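Local coordinates for putative methylase HI0767 (Haemophilus influenzae, PDB 2IFT), which probably methylates N2 of guanine 966 in 16S rRNA within the assembled 30S particle, with S-adenosyl-L-methionine as methyl donor, at residues L146-N151 with E173-L178; G65-E70 with V128-P133; K167-P172 with S187-Q192; Q91-L96 with A106-Q111; E70-S73 with K78-F81. All coordinates share one frame; numbering follows the deposited sequence.

Overall arrangement
All five contacts cover one seven-stranded mixed sheet with the strand order 3-2-1-4-5-7-6 of class I methyltransferases. Contact 2 is the most central, its centre about 3 Å from that of the chain, against about 8 Å for contact 5; both use helix 66-73 and share Glu70. Contacts 4 and 5 are buried hydrocarbon packing in successive beta-alpha-beta units, meeting through Leu96 and Leu72; contacts 1, 2 and 3 are partly buried. Contacts 1 and 3 lie across the chain's centre from 4 and 5, joined by neighbouring strands 175-183 and 186-193. Their chemistry is mixed, with a cysteine sulfur, a guanidinium and a bound water; contact 2 combines CH-pi packing with a carboxylate at its margin.

Contact 1: L146-N151 with E173-L178; sequences LLCENN and ENWTLL
Cys148 SG reaches out from the last turn of helix 139-149 and meets Trp175, which opens strand 175-183, and Asn174 just before it. The nearest approach is to the indole nitrogen, SG of Cys148 lying 3.3 Å from NE1 of Trp175. The sulfur stands obliquely to the five-membered ring, 3.9 Å from the centroid of that Trp175 ring and 43° off its normal, and also brushes CE2 and CZ2 along the same flank. This is a Cys sulfur-aromatic contact. From the loop before the strand, ND2 of Asn174 offers a weak hydrogen bond to SG of Cys148, 3.6 Å long with an angle of 148° at the hydrogen. The Asn174 amide gets there by placing CG between its backbone N and carbonyl carbon (chi1 45°). Deeper in, CD1 of Leu147 touches the far end of the indole near the ring plane, 4.3 Å from CH2 of Trp175.

A second shell surrounds Trp175 and Leu147. The Trp175 ring also meets the ring of Tyr191, with planes at about 50°, and touches Leu153, while Leu147 continues inward onto Val129 and Leu131 of the central strand 126-131. Cys148 is touched by Pro172. At the helix end, Asn150 N bonds to Leu146 O, and the Asn150 side chain binds Leu117 O through ND2. The contact thus ties the end of a helix of the methyltransferase core to an edge strand of its sheet. With one weak bond and a soft sulfur against an indole, cohesion here probably comes mainly from dispersion, with little directional bonding.

Contact 2: G65-E70 with V128-P133; sequences GSLGFE and VVFLDP
Leu67 lies across the face of Phe130 in an apolar CH-pi contact near the centre of the class I methyltransferase fold, where the first turn of helix 66-73 meets central strand 126-131. Helix 66-73 follows the glycine-rich loop after strand 56-59, and Asp132-Pro133 begin the DPPF sequence after strand 126-131. Both are hallmark places of the family: the first belongs to the motif that binds S-adenosylmethionine in relatives, and the second matches a motif near the acceptor base in N6 and N2 methyltransferases. A similar role is probable here.

CB of Leu67 stands over the ring, 4.0 Å from the centroid of Phe130 and only 15° off the ring normal, although offset toward the rim. The CD1 branch of Leu67 slides off the ring toward the strand, coming within 3.6 Å of CB of Phe130. In Phe130, chi1 (-54°) sends the ring out from the sheet toward the helix, and chi2 (107°) turns its face to Leu67.

Around this pair, Leu44 of helix 39-52 touches Phe130 and Lys41 touches Leu67, so a second helix packs beside the same two side chains. The helix start is tied to the neighbouring strand by Gly68 N, which bonds to OD2 of Asp59. Within the first turns, Phe69 N bonds to Gly65 O at 2.7 Å. At the margin the Asp132 carboxylate only approaches the leucine methyl, OD1 of Asp132 lying 4.1 Å from CD1 of Leu67.

Contact 3: K167-P172 with S187-Q192; sequences KPLITP and SYRLYQ
Leu169 makes the van der Waals part of this contact, its hydrocarbon lying over the guanidinium of Arg189 and against the hydroxyl end of Tyr191. Its CB sits over the centre of the guanidinium, 3.4 Å from CZ of Arg189. The arginine chain runs extended from CG to NE, and a turn at chi4 (81°) sets the guanidinium facing the leucine. The CD1 branch of Leu169 then passes on to Tyr191, 3.3 Å from OH and near the ring plane. At the other edge of this ring, OG1 of Thr171 lies in plane, 3.5 Å from CE2 of Tyr191, while its CG2 touches CE2 and CD2.

Polar contact is made through water. A single molecule bonds to OG1 of Thr171 at 2.7 Å and, unusually short, to OH of Tyr191 at 2.5 Å; its donation to the carbonyl O of Leu169 is long, at 3.3 Å. Lying in the plane of the tyrosine ring, it bridges loop backbone, loop side chain and strand. Arg189 has its ionic partner outside the contact, NE forming a salt bridge with Glu180 of strand 175-183.

The segment 167-172 belongs to the loop that leads from strand 157-164 to strand 175-183, passing over the intervening strand 186-193, which is the antiparallel seventh strand of the methyltransferase sheet. Pro172 extends the cover to Ile144 and Cys148 of helix 139-149. NH1 of Arg189 is buried beneath Leu169 without a partner in the model, so the charge is probably balanced largely through NE and Glu180, and between these segments the loop is probably held mainly by van der Waals contact and the bridging water.

Contact 4: Q91-L96 with A106-Q111; sequences QLKKNL and AEVINQ
Helix 91-96 runs nearly antiparallel to strand 106-109, at an angle of 166° and with the axes 9.0 Å apart at their closest, as expected where a helix returns across the sheet. The pair belongs to the beta-alpha-beta crossover formed by strand 78-82, helix 86-98 and strand 106-109, which adds the edge strand to the methyltransferase sheet.

Ala106 and Val108, two residues apart on one face of the strand, make the floor. The CD1 branch of Leu96 settles between them, 3.6 Å from CB of Ala106 and 3.7 Å from CG2 of Val108, and its CD2 branch also rests on the alanine. CG2 is the Val108 methyl turned to the helix, where it meets Leu96, Leu92 and Lys93, while CB also touches the lysine. Lys93 is exposed, and its extended chain lays its methylenes over the valine, with CG of Lys93 3.9 Å from CG2 of Val108 and CE of Lys93 4.1 Å from CB of Val108.

The core side is closed by Phe69 of helix 66-73 and Phe81 of the neighbouring strand, both touching Leu92 and Leu96. On another flank of the helix, Gln91 NE2 and Asn95 ND2 both bond to Pro26 O. Leu92 adds the lightest touch to the strand, CB of Leu92 meeting CG2 of Val108 at 4.2 Å.

Contact 5: E70-S73 with K78-F81; sequences EALS and KVTF
Leu72 and Val79 form the dense part of this contact, with the leucine fork set against one methyl of the valine. CG of Leu72 comes to 3.7 Å from CG2 of Val79, and its CD2 branch to 3.8 Å from the same methyl. Ala71 is a smaller part of this packed side, its CB 3.8 Å from CG2 of Val79. Leu72 reaches further with CD1, which meets the ring of Phe81 edge-on and in plane, 3.8 Å from CZ. CG1 of Val79 also lies over one face of Phe81, 3.5 Å above the plane and toward the rim. Because chi1 of Val79 is 178°, CG1 lies anti to the backbone N, and CG2 is left to face the helix.

Helix 66-73 and strand 78-82 are consecutive here, the second half of a beta-alpha-beta crossover begun by strand 56-59, and only four residues separate the two segments. Leu96 of helix 86-98 packs on Leu72, and Ala106 of the next strand touches both Leu72 and Phe81.

The loose side lies at Lys78, which is partly exposed. Its side chain starts away from the helix, and its NZ makes a long, weak ion pair with OE1 of Glu107. On the helix's far flank, Glu70 and Ser73 bond to the N-terminal backbone at Ile16, Ala17 and Trp20.

Contact 1: L146-N151 with E173-L178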
# COMPACT_ATOMS: atom_id res chain seq x y z
N LEU A 146 4.97 -13.68 -0.24
CA LEU A 146 5.36 -13.49 1.15
C LEU A 146 4.20 -13.06 2.05
O LEU A 146 4.07 -13.55 3.17
CB LEU A 146 6.50 -12.47 1.21
CG LEU A 146 7.77 -12.90 0.47
CD1 LEU A 146 8.76 -11.74 0.39
CD2 LEU A 146 8.40 -14.10 1.18
N LEU A 147 3.36 -12.15 1.57
CA LEU A 147 2.20 -11.73 2.36
C LEU A 147 1.42 -12.96 2.78
O LEU A 147 1.08 -13.12 3.95
CB LEU A 147 1.29 -10.81 1.54
CG LEU A 147 1.73 -9.35 1.37
CD1 LEU A 147 0.79 -8.66 0.40
CD2 LEU A 147 1.71 -8.64 2.73
N CYS A 148 1.14 -13.83 1.81
CA CYS A 148 0.39 -15.06 2.06
C CYS A 148 1.15 -16.06 2.91
O CYS A 148 0.61 -16.62 3.86
CB CYS A 148 0.03 -15.74 0.73
SG CYS A 148 -1.49 -15.16 -0.03
N GLU A 149 2.40 -16.29 2.54
CA GLU A 149 3.24 -17.24 3.23
C GLU A 149 3.46 -16.92 4.70
O GLU A 149 3.39 -17.80 5.54
CB GLU A 149 4.60 -17.30 2.54
CG GLU A 149 5.06 -18.69 2.17
CD GLU A 149 6.04 -18.67 1.01
OE1 GLU A 149 7.13 -18.06 1.16
OE2 GLU A 149 5.71 -19.24 -0.05
N ASN A 150 3.70 -15.65 5.01
CA ASN A 150 4.01 -15.29 6.38
C ASN A 150 2.97 -14.64 7.27
O ASN A 150 3.31 -13.84 8.14
CB ASN A 150 5.32 -14.51 6.39
CG ASN A 150 6.48 -15.31 5.79
OD1 ASN A 150 6.74 -16.44 6.21
ND2 ASN A 150 7.17 -14.74 4.81
N ASN A 151 1.70 -14.98 7.06
CA ASN A 151 0.63 -14.53 7.94
C ASN A 151 0.57 -13.02 8.18
O ASN A 151 0.45 -12.58 9.32
CB ASN A 151 0.81 -15.27 9.27
CG ASN A 151 -0.42 -15.25 10.16
OD1 ASN A 151 -1.54 -15.39 9.68
ND2 ASN A 151 -0.21 -15.10 11.47
N GLU A 173 -4.55 -18.72 -4.39
CA GLU A 173 -5.88 -19.32 -4.26
C GLU A 173 -6.78 -18.93 -3.09
O GLU A 173 -7.97 -19.21 -3.13
CB GLU A 173 -5.75 -20.83 -4.28
CG GLU A 173 -4.91 -21.38 -3.19
CD GLU A 173 -5.22 -22.83 -3.01
OE1 GLU A 173 -5.04 -23.58 -3.99
OE2 GLU A 173 -5.68 -23.21 -1.91
N ASN A 174 -6.24 -18.30 -2.05
CA ASN A 174 -7.06 -17.89 -0.91
C ASN A 174 -7.49 -16.43 -1.14
O ASN A 174 -7.98 -15.74 -0.23
CB ASN A 174 -6.26 -18.04 0.38
CG ASN A 174 -4.85 -17.48 0.24
OD1 ASN A 174 -4.27 -17.51 -0.85
ND2 ASN A 174 -4.28 -16.99 1.34
N TRP A 175 -7.28 -15.97 -2.37
CA TRP A 175 -7.63 -14.60 -2.75
C TRP A 175 -8.69 -14.57 -3.85
O TRP A 175 -8.86 -15.54 -4.58
CB TRP A 175 -6.39 -13.85 -3.24
CG TRP A 175 -5.42 -13.46 -2.16
CD1 TRP A 175 -5.34 -13.98 -0.90
CD2 TRP A 175 -4.34 -12.52 -2.27
NE1 TRP A 175 -4.28 -13.43 -0.23
CE2 TRP A 175 -3.65 -12.53 -1.04
CE3 TRP A 175 -3.89 -11.67 -3.30
CZ2 TRP A 175 -2.52 -11.73 -0.81
CZ3 TRP A 175 -2.77 -10.87 -3.06
CH2 TRP A 175 -2.10 -10.91 -1.82
N THR A 176 -9.40 -13.45 -3.97
CA THR A 176 -10.39 -13.30 -5.02
C THR A 176 -10.06 -12.00 -5.72
O THR A 176 -9.76 -11.00 -5.06
CB THR A 176 -11.85 -13.19 -4.48
OG1 THR A 176 -12.05 -14.14 -3.43
CG2 THR A 176 -12.85 -13.48 -5.60
N LEU A 177 -10.10 -12.00 -7.04
CA LEU A 177 -9.81 -10.80 -7.81
C LEU A 177 -11.11 -10.01 -7.94
O LEU A 177 -12.07 -10.46 -8.57
CB LEU A 177 -9.29 -11.17 -9.20
CG LEU A 177 -9.01 -9.96 -10.09
CD1 LEU A 177 -7.92 -9.12 -9.43
CD2 LEU A 177 -8.59 -10.40 -11.49
N LEU A 178 -11.15 -8.82 -7.34
CA LEU A 178 -12.34 -7.98 -7.37
C LEU A 178 -12.37 -7.02 -8.55
O LEU A 178 -13.41 -6.84 -9.17
CB LEU A 178 -12.46 -7.20 -6.06
CG LEU A 178 -12.45 -8.03 -4.78
CD1 LEU A 178 -12.68 -7.12 -3.59
CD2 LEU A 178 -13.53 -9.13 -4.83

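Contact 2: G65-E70 with V128-P133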
# COMPACT_ATOMS: atom_id res chain seq x y z
N GLY A 65 4.99 8.09 -1.26
CA GLY A 65 4.13 7.87 -0.12
C GLY A 65 2.69 8.26 -0.44
O GLY A 65 1.80 8.13 0.39
N SER A 66 2.47 8.75 -1.66
CA SER A 66 1.15 9.17 -2.12
C SER A 66 0.02 8.25 -1.63
O SER A 66 -0.95 8.72 -1.01
CB SER A 66 1.12 9.26 -3.65
N LEU A 67 0.11 6.96 -1.91
CA LEU A 67 -0.93 6.02 -1.48
C LEU A 67 -1.14 6.04 0.03
O LEU A 67 -2.27 6.17 0.51
CB LEU A 67 -0.59 4.60 -1.93
CG LEU A 67 -0.59 4.38 -3.45
CD1 LEU A 67 -0.12 2.96 -3.79
CD2 LEU A 67 -1.99 4.61 -3.99
N GLY A 68 -0.04 5.89 0.77
CA GLY A 68 -0.11 5.88 2.22
C GLY A 68 -0.61 7.17 2.84
O GLY A 68 -1.43 7.16 3.76
N PHE A 69 -0.13 8.30 2.34
CA PHE A 69 -0.58 9.59 2.86
C PHE A 69 -2.07 9.71 2.58
O PHE A 69 -2.83 10.17 3.43
CB PHE A 69 0.18 10.74 2.19
CG PHE A 69 1.61 10.86 2.64
CD1 PHE A 69 2.64 10.95 1.72
CD2 PHE A 69 1.92 10.91 3.99
CE1 PHE A 69 3.96 11.07 2.14
CE2 PHE A 69 3.24 11.03 4.42
CZ PHE A 69 4.26 11.11 3.49
N GLU A 70 -2.49 9.27 1.39
CA GLU A 70 -3.90 9.33 1.04
C GLU A 70 -4.69 8.58 2.10
O GLU A 70 -5.68 9.09 2.62
CB GLU A 70 -4.13 8.70 -0.33
CG GLU A 70 -5.41 9.13 -1.00
CD GLU A 70 -5.46 10.62 -1.26
OE1 GLU A 70 -4.52 11.15 -1.91
OE2 GLU A 70 -6.44 11.26 -0.82
N VAL A 128 -5.20 -3.41 4.77
CA VAL A 128 -5.02 -2.91 3.41
C VAL A 128 -3.55 -2.89 2.99
O VAL A 128 -2.68 -2.49 3.76
CB VAL A 128 -5.62 -1.47 3.27
CG1 VAL A 128 -5.50 -1.00 1.83
CG2 VAL A 128 -7.08 -1.47 3.70
N VAL A 129 -3.29 -3.31 1.76
CA VAL A 129 -1.92 -3.35 1.25
C VAL A 129 -1.78 -2.76 -0.15
O VAL A 129 -2.55 -3.10 -1.05
CB VAL A 129 -1.39 -4.80 1.20
CG1 VAL A 129 0.01 -4.82 0.61
CG2 VAL A 129 -1.38 -5.41 2.59
N PHE A 130 -0.79 -1.87 -0.31
CA PHE A 130 -0.48 -1.22 -1.58
C PHE A 130 0.85 -1.77 -2.10
O PHE A 130 1.89 -1.57 -1.47
CB PHE A 130 -0.33 0.30 -1.42
CG PHE A 130 -1.51 0.97 -0.77
CD1 PHE A 130 -1.41 1.44 0.53
CD2 PHE A 130 -2.71 1.12 -1.46
CE1 PHE A 130 -2.50 2.05 1.16
CE2 PHE A 130 -3.80 1.73 -0.84
CZ PHE A 130 -3.70 2.20 0.48
N LEU A 131 0.81 -2.46 -3.23
CA LEU A 131 2.01 -3.01 -3.84
C LEU A 131 2.21 -2.44 -5.24
O LEU A 131 1.59 -2.91 -6.20
CB LEU A 131 1.91 -4.53 -3.96
CG LEU A 131 1.92 -5.37 -2.70
CD1 LEU A 131 1.75 -6.81 -3.09
CD2 LEU A 131 3.22 -5.16 -1.95
N ASP A 132 3.07 -1.44 -5.36
CA ASP A 132 3.36 -0.84 -6.65
C ASP A 132 4.87 -0.70 -6.89
O ASP A 132 5.39 0.39 -7.06
CB ASP A 132 2.66 0.51 -6.79
CG ASP A 132 3.21 1.56 -5.84
OD1 ASP A 132 3.52 1.21 -4.68
OD2 ASP A 132 3.32 2.73 -6.26
N PRO A 133 5.59 -1.83 -6.89
CA PRO A 133 7.03 -1.79 -7.11
C PRO A 133 7.36 -1.70 -8.60
O PRO A 133 6.49 -1.83 -9.46
CB PRO A 133 7.50 -3.11 -6.52
CG PRO A 133 6.40 -4.02 -6.90
CD PRO A 133 5.16 -3.20 -6.55

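Contact 3: K167-P172 with S187-Q192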
# COMPACT_ATOMS: atom_id res chain seq x y z
N LYS A 167 0.92 -9.85 -18.92
CA LYS A 167 0.47 -11.22 -18.66
C LYS A 167 0.79 -12.11 -17.46
O LYS A 167 0.34 -13.25 -17.43
CB LYS A 167 0.78 -12.03 -19.92
N PRO A 168 1.49 -11.60 -16.45
CA PRO A 168 1.88 -12.39 -15.27
C PRO A 168 0.94 -12.91 -14.18
O PRO A 168 0.90 -14.11 -13.91
CB PRO A 168 2.96 -11.52 -14.66
CG PRO A 168 2.33 -10.14 -14.82
CD PRO A 168 1.78 -10.17 -16.24
N LEU A 169 0.21 -12.01 -13.53
CA LEU A 169 -0.60 -12.35 -12.36
C LEU A 169 -1.66 -13.42 -12.20
O LEU A 169 -2.73 -13.39 -12.82
CB LEU A 169 -1.16 -11.06 -11.77
CG LEU A 169 -0.09 -10.28 -11.00
CD1 LEU A 169 -0.77 -9.43 -9.95
CD2 LEU A 169 0.89 -11.24 -10.32
N ILE A 170 -1.35 -14.35 -11.30
CA ILE A 170 -2.28 -15.41 -10.97
C ILE A 170 -2.72 -15.17 -9.54
O ILE A 170 -1.92 -14.81 -8.66
CB ILE A 170 -1.65 -16.81 -11.10
CG1 ILE A 170 -1.75 -17.28 -12.56
CG2 ILE A 170 -2.40 -17.81 -10.22
CD1 ILE A 170 -1.12 -16.35 -13.58
N THR A 171 -4.00 -15.37 -9.32
CA THR A 171 -4.62 -15.17 -8.03
C THR A 171 -4.24 -16.22 -7.00
O THR A 171 -4.57 -17.39 -7.17
CB THR A 171 -6.15 -15.17 -8.23
OG1 THR A 171 -6.49 -14.23 -9.26
CG2 THR A 171 -6.88 -14.79 -6.95
N PRO A 172 -3.51 -15.82 -5.95
CA PRO A 172 -3.13 -16.78 -4.91
C PRO A 172 -4.48 -17.43 -4.69
O PRO A 172 -5.50 -16.74 -4.79
CB PRO A 172 -2.74 -15.88 -3.73
CG PRO A 172 -2.20 -14.67 -4.40
CD PRO A 172 -3.22 -14.44 -5.52
N SER A 187 -1.31 -2.60 -15.36
CA SER A 187 -2.45 -3.42 -14.98
C SER A 187 -2.70 -3.11 -13.51
O SER A 187 -1.80 -3.25 -12.68
CB SER A 187 -2.17 -4.91 -15.13
OG SER A 187 -2.14 -5.30 -16.49
N TYR A 188 -3.90 -2.66 -13.20
CA TYR A 188 -4.27 -2.33 -11.83
C TYR A 188 -5.22 -3.41 -11.33
O TYR A 188 -6.21 -3.74 -12.00
CB TYR A 188 -4.96 -0.96 -11.79
CG TYR A 188 -4.15 0.13 -12.46
CD1 TYR A 188 -3.15 0.81 -11.77
CD2 TYR A 188 -4.37 0.44 -13.80
CE1 TYR A 188 -2.37 1.78 -12.41
CE2 TYR A 188 -3.60 1.40 -14.45
CZ TYR A 188 -2.60 2.07 -13.75
OH TYR A 188 -1.82 3.01 -14.39
N ARG A 189 -4.93 -3.96 -10.16
CA ARG A 189 -5.77 -5.02 -9.62
C ARG A 189 -6.07 -4.81 -8.16
O ARG A 189 -5.30 -4.17 -7.44
CB ARG A 189 -5.09 -6.38 -9.76
CG ARG A 189 -4.77 -6.82 -11.18
CD ARG A 189 -4.33 -8.27 -11.17
NE ARG A 189 -4.12 -8.80 -12.51
CZ ARG A 189 -3.02 -8.61 -13.22
NH1 ARG A 189 -2.02 -7.89 -12.72
NH2 ARG A 189 -2.91 -9.15 -14.44
N LEU A 190 -7.20 -5.35 -7.74
CA LEU A 190 -7.61 -5.28 -6.36
C LEU A 190 -8.04 -6.69 -5.97
O LEU A 190 -8.97 -7.24 -6.57
CB LEU A 190 -8.77 -4.31 -6.19
CG LEU A 190 -9.11 -3.92 -4.75
CD1 LEU A 190 -7.90 -3.22 -4.11
CD2 LEU A 190 -10.31 -2.99 -4.74
N TYR A 191 -7.34 -7.28 -5.01
CA TYR A 191 -7.67 -8.62 -4.54
C TYR A 191 -8.19 -8.55 -3.11
O TYR A 191 -7.96 -7.57 -2.40
CB TYR A 191 -6.43 -9.53 -4.50
CG TYR A 191 -5.75 -9.83 -5.81
CD1 TYR A 191 -4.72 -9.01 -6.29
CD2 TYR A 191 -6.11 -10.94 -6.57
CE1 TYR A 191 -4.06 -9.30 -7.48
CE2 TYR A 191 -5.46 -11.23 -7.77
CZ TYR A 191 -4.44 -10.41 -8.22
OH TYR A 191 -3.82 -10.68 -9.42
N GLN A 192 -8.89 -9.60 -2.69
CA GLN A 192 -9.37 -9.69 -1.32
C GLN A 192 -8.93 -11.00 -0.69
O GLN A 192 -9.07 -12.08 -1.28
CB GLN A 192 -10.90 -9.59 -1.21
CG GLN A 192 -11.33 -9.35 0.23
CD GLN A 192 -12.83 -9.46 0.46
OE1 GLN A 192 -13.34 -8.98 1.47
NE2 GLN A 192 -13.54 -10.11 -0.46
O HOH W 1 -5.01 -12.46 -10.63

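Contact 4: Q91-L96 with A106-Q111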
# COMPACT_ATOMS: atom_id res chain seq x y z
N GLN A 91 12.58 11.54 3.64
CA GLN A 91 11.60 12.48 3.12
C GLN A 91 10.24 12.12 3.72
O GLN A 91 9.52 12.99 4.22
CB GLN A 91 11.55 12.39 1.59
CG GLN A 91 10.61 13.37 0.92
CD GLN A 91 10.97 14.83 1.18
OE1 GLN A 91 12.13 15.16 1.43
NE2 GLN A 91 9.98 15.70 1.09
N LEU A 92 9.88 10.84 3.67
CA LEU A 92 8.62 10.38 4.23
C LEU A 92 8.49 10.85 5.68
O LEU A 92 7.49 11.45 6.05
CB LEU A 92 8.51 8.85 4.17
CG LEU A 92 8.32 8.18 2.81
CD1 LEU A 92 8.32 6.67 2.98
CD2 LEU A 92 7.02 8.64 2.17
N LYS A 93 9.50 10.57 6.49
CA LYS A 93 9.47 10.98 7.89
C LYS A 93 9.29 12.49 8.01
O LYS A 93 8.56 12.97 8.88
CB LYS A 93 10.76 10.58 8.58
CG LYS A 93 10.89 9.11 8.86
CD LYS A 93 12.26 8.83 9.44
CE LYS A 93 12.46 7.37 9.72
NZ LYS A 93 13.86 7.13 10.19
N LYS A 94 9.95 13.23 7.13
CA LYS A 94 9.86 14.67 7.15
C LYS A 94 8.43 15.12 6.87
O LYS A 94 7.93 16.05 7.50
CB LYS A 94 10.82 15.28 6.13
CG LYS A 94 10.83 16.80 6.11
CD LYS A 94 12.02 17.33 5.32
CE LYS A 94 11.97 18.85 5.17
NZ LYS A 94 10.89 19.30 4.24
N ASN A 95 7.76 14.46 5.93
CA ASN A 95 6.39 14.82 5.61
C ASN A 95 5.44 14.40 6.73
O ASN A 95 4.48 15.10 7.03
CB ASN A 95 5.95 14.20 4.29
CG ASN A 95 6.53 14.92 3.09
OD1 ASN A 95 6.69 16.14 3.11
ND2 ASN A 95 6.85 14.18 2.04
N LEU A 96 5.71 13.26 7.36
CA LEU A 96 4.87 12.78 8.46
C LEU A 96 5.07 13.62 9.70
O LEU A 96 4.31 13.53 10.67
CB LEU A 96 5.20 11.33 8.79
CG LEU A 96 4.74 10.26 7.80
CD1 LEU A 96 5.18 8.90 8.32
CD2 LEU A 96 3.23 10.33 7.64
N ALA A 106 1.30 6.56 11.98
CA ALA A 106 2.14 6.30 10.82
C ALA A 106 3.53 5.84 11.24
O ALA A 106 4.10 6.35 12.20
CB ALA A 106 2.25 7.55 9.96
N GLU A 107 4.08 4.87 10.51
CA GLU A 107 5.40 4.35 10.81
C GLU A 107 6.22 4.11 9.55
O GLU A 107 5.69 3.63 8.55
CB GLU A 107 5.28 3.04 11.58
CG GLU A 107 6.59 2.30 11.74
CD GLU A 107 6.47 1.05 12.58
OE1 GLU A 107 5.43 0.36 12.49
OE2 GLU A 107 7.42 0.76 13.33
N VAL A 108 7.50 4.45 9.60
CA VAL A 108 8.39 4.27 8.46
C VAL A 108 9.46 3.23 8.79
O VAL A 108 10.23 3.41 9.73
CB VAL A 108 9.10 5.60 8.08
CG1 VAL A 108 10.06 5.38 6.90
CG2 VAL A 108 8.07 6.66 7.72
N ILE A 109 9.49 2.14 8.03
CA ILE A 109 10.47 1.09 8.23
C ILE A 109 11.38 1.10 7.01
O ILE A 109 10.93 0.85 5.90
CB ILE A 109 9.81 -0.29 8.37
CG1 ILE A 109 8.92 -0.32 9.61
CG2 ILE A 109 10.88 -1.38 8.45
CD1 ILE A 109 8.22 -1.63 9.85
N ASN A 110 12.66 1.40 7.24
CA ASN A 110 13.64 1.48 6.17
C ASN A 110 14.15 0.09 5.74
O ASN A 110 15.23 -0.34 6.13
CB ASN A 110 14.81 2.37 6.61
CG ASN A 110 15.88 2.54 5.54
OD1 ASN A 110 15.58 2.78 4.37
ND2 ASN A 110 17.14 2.41 5.93
N GLN A 111 13.33 -0.59 4.95
CA GLN A 111 13.65 -1.92 4.43
C GLN A 111 12.91 -2.15 3.14
O GLN A 111 11.89 -1.51 2.85
CB GLN A 111 13.21 -3.02 5.39
CG GLN A 111 14.05 -3.26 6.61
CD GLN A 111 13.49 -4.39 7.45
OE1 GLN A 111 13.23 -5.49 6.94
NE2 GLN A 111 13.30 -4.14 8.74

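Contact 5: E70-S73 with K78-F81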
# COMPACT_ATOMS: atom_id res chain seq x y z
N GLU A 70 -2.49 9.27 1.39
CA GLU A 70 -3.90 9.33 1.04
C GLU A 70 -4.69 8.58 2.10
O GLU A 70 -5.68 9.09 2.62
CB GLU A 70 -4.13 8.70 -0.33
CG GLU A 70 -5.41 9.13 -1.00
CD GLU A 70 -5.46 10.62 -1.26
OE1 GLU A 70 -4.52 11.15 -1.91
OE2 GLU A 70 -6.44 11.26 -0.82
N ALA A 71 -4.24 7.37 2.42
CA ALA A 71 -4.91 6.56 3.43
C ALA A 71 -4.95 7.29 4.76
O ALA A 71 -5.94 7.25 5.49
CB ALA A 71 -4.20 5.23 3.58
N LEU A 72 -3.84 7.96 5.09
CA LEU A 72 -3.78 8.72 6.33
C LEU A 72 -4.80 9.84 6.30
O LEU A 72 -5.58 10.02 7.23
CB LEU A 72 -2.38 9.30 6.53
CG LEU A 72 -1.34 8.30 7.04
CD1 LEU A 72 0.04 8.94 6.98
CD2 LEU A 72 -1.70 7.87 8.46
N SER A 73 -4.81 10.60 5.21
CA SER A 73 -5.76 11.70 5.07
C SER A 73 -7.18 11.21 5.33
O SER A 73 -7.99 11.94 5.89
CB SER A 73 -5.68 12.30 3.67
OG SER A 73 -6.64 13.32 3.51
N LYS A 78 -3.97 3.04 10.85
CA LYS A 78 -2.52 3.12 10.77
C LYS A 78 -1.96 2.77 9.40
O LYS A 78 -2.50 1.92 8.69
CB LYS A 78 -1.88 2.19 11.81
CG LYS A 78 -0.38 2.43 11.98
CD LYS A 78 0.25 1.46 12.97
CE LYS A 78 1.71 1.80 13.21
NZ LYS A 78 2.39 0.80 14.10
N VAL A 79 -0.88 3.45 9.05
CA VAL A 79 -0.20 3.20 7.80
C VAL A 79 1.27 3.00 8.12
O VAL A 79 1.87 3.77 8.87
CB VAL A 79 -0.34 4.38 6.82
CG1 VAL A 79 0.44 4.08 5.55
CG2 VAL A 79 -1.80 4.62 6.49
N THR A 80 1.84 1.93 7.57
CA THR A 80 3.24 1.62 7.75
C THR A 80 3.85 1.75 6.37
O THR A 80 3.33 1.19 5.40
CB THR A 80 3.42 0.19 8.25
OG1 THR A 80 2.75 0.05 9.51
CG2 THR A 80 4.89 -0.15 8.42
N PHE A 81 4.93 2.52 6.27
CA PHE A 81 5.61 2.74 5.00
C PHE A 81 6.92 1.96 4.95
O PHE A 81 7.76 2.11 5.84
CB PHE A 81 5.94 4.22 4.80
CG PHE A 81 4.76 5.15 4.90
CD1 PHE A 81 4.20 5.46 6.14
CD2 PHE A 81 4.23 5.74 3.76
CE1 PHE A 81 3.14 6.37 6.24
CE2 PHE A 81 3.17 6.65 3.85
CZ PHE A 81 2.63 6.96 5.09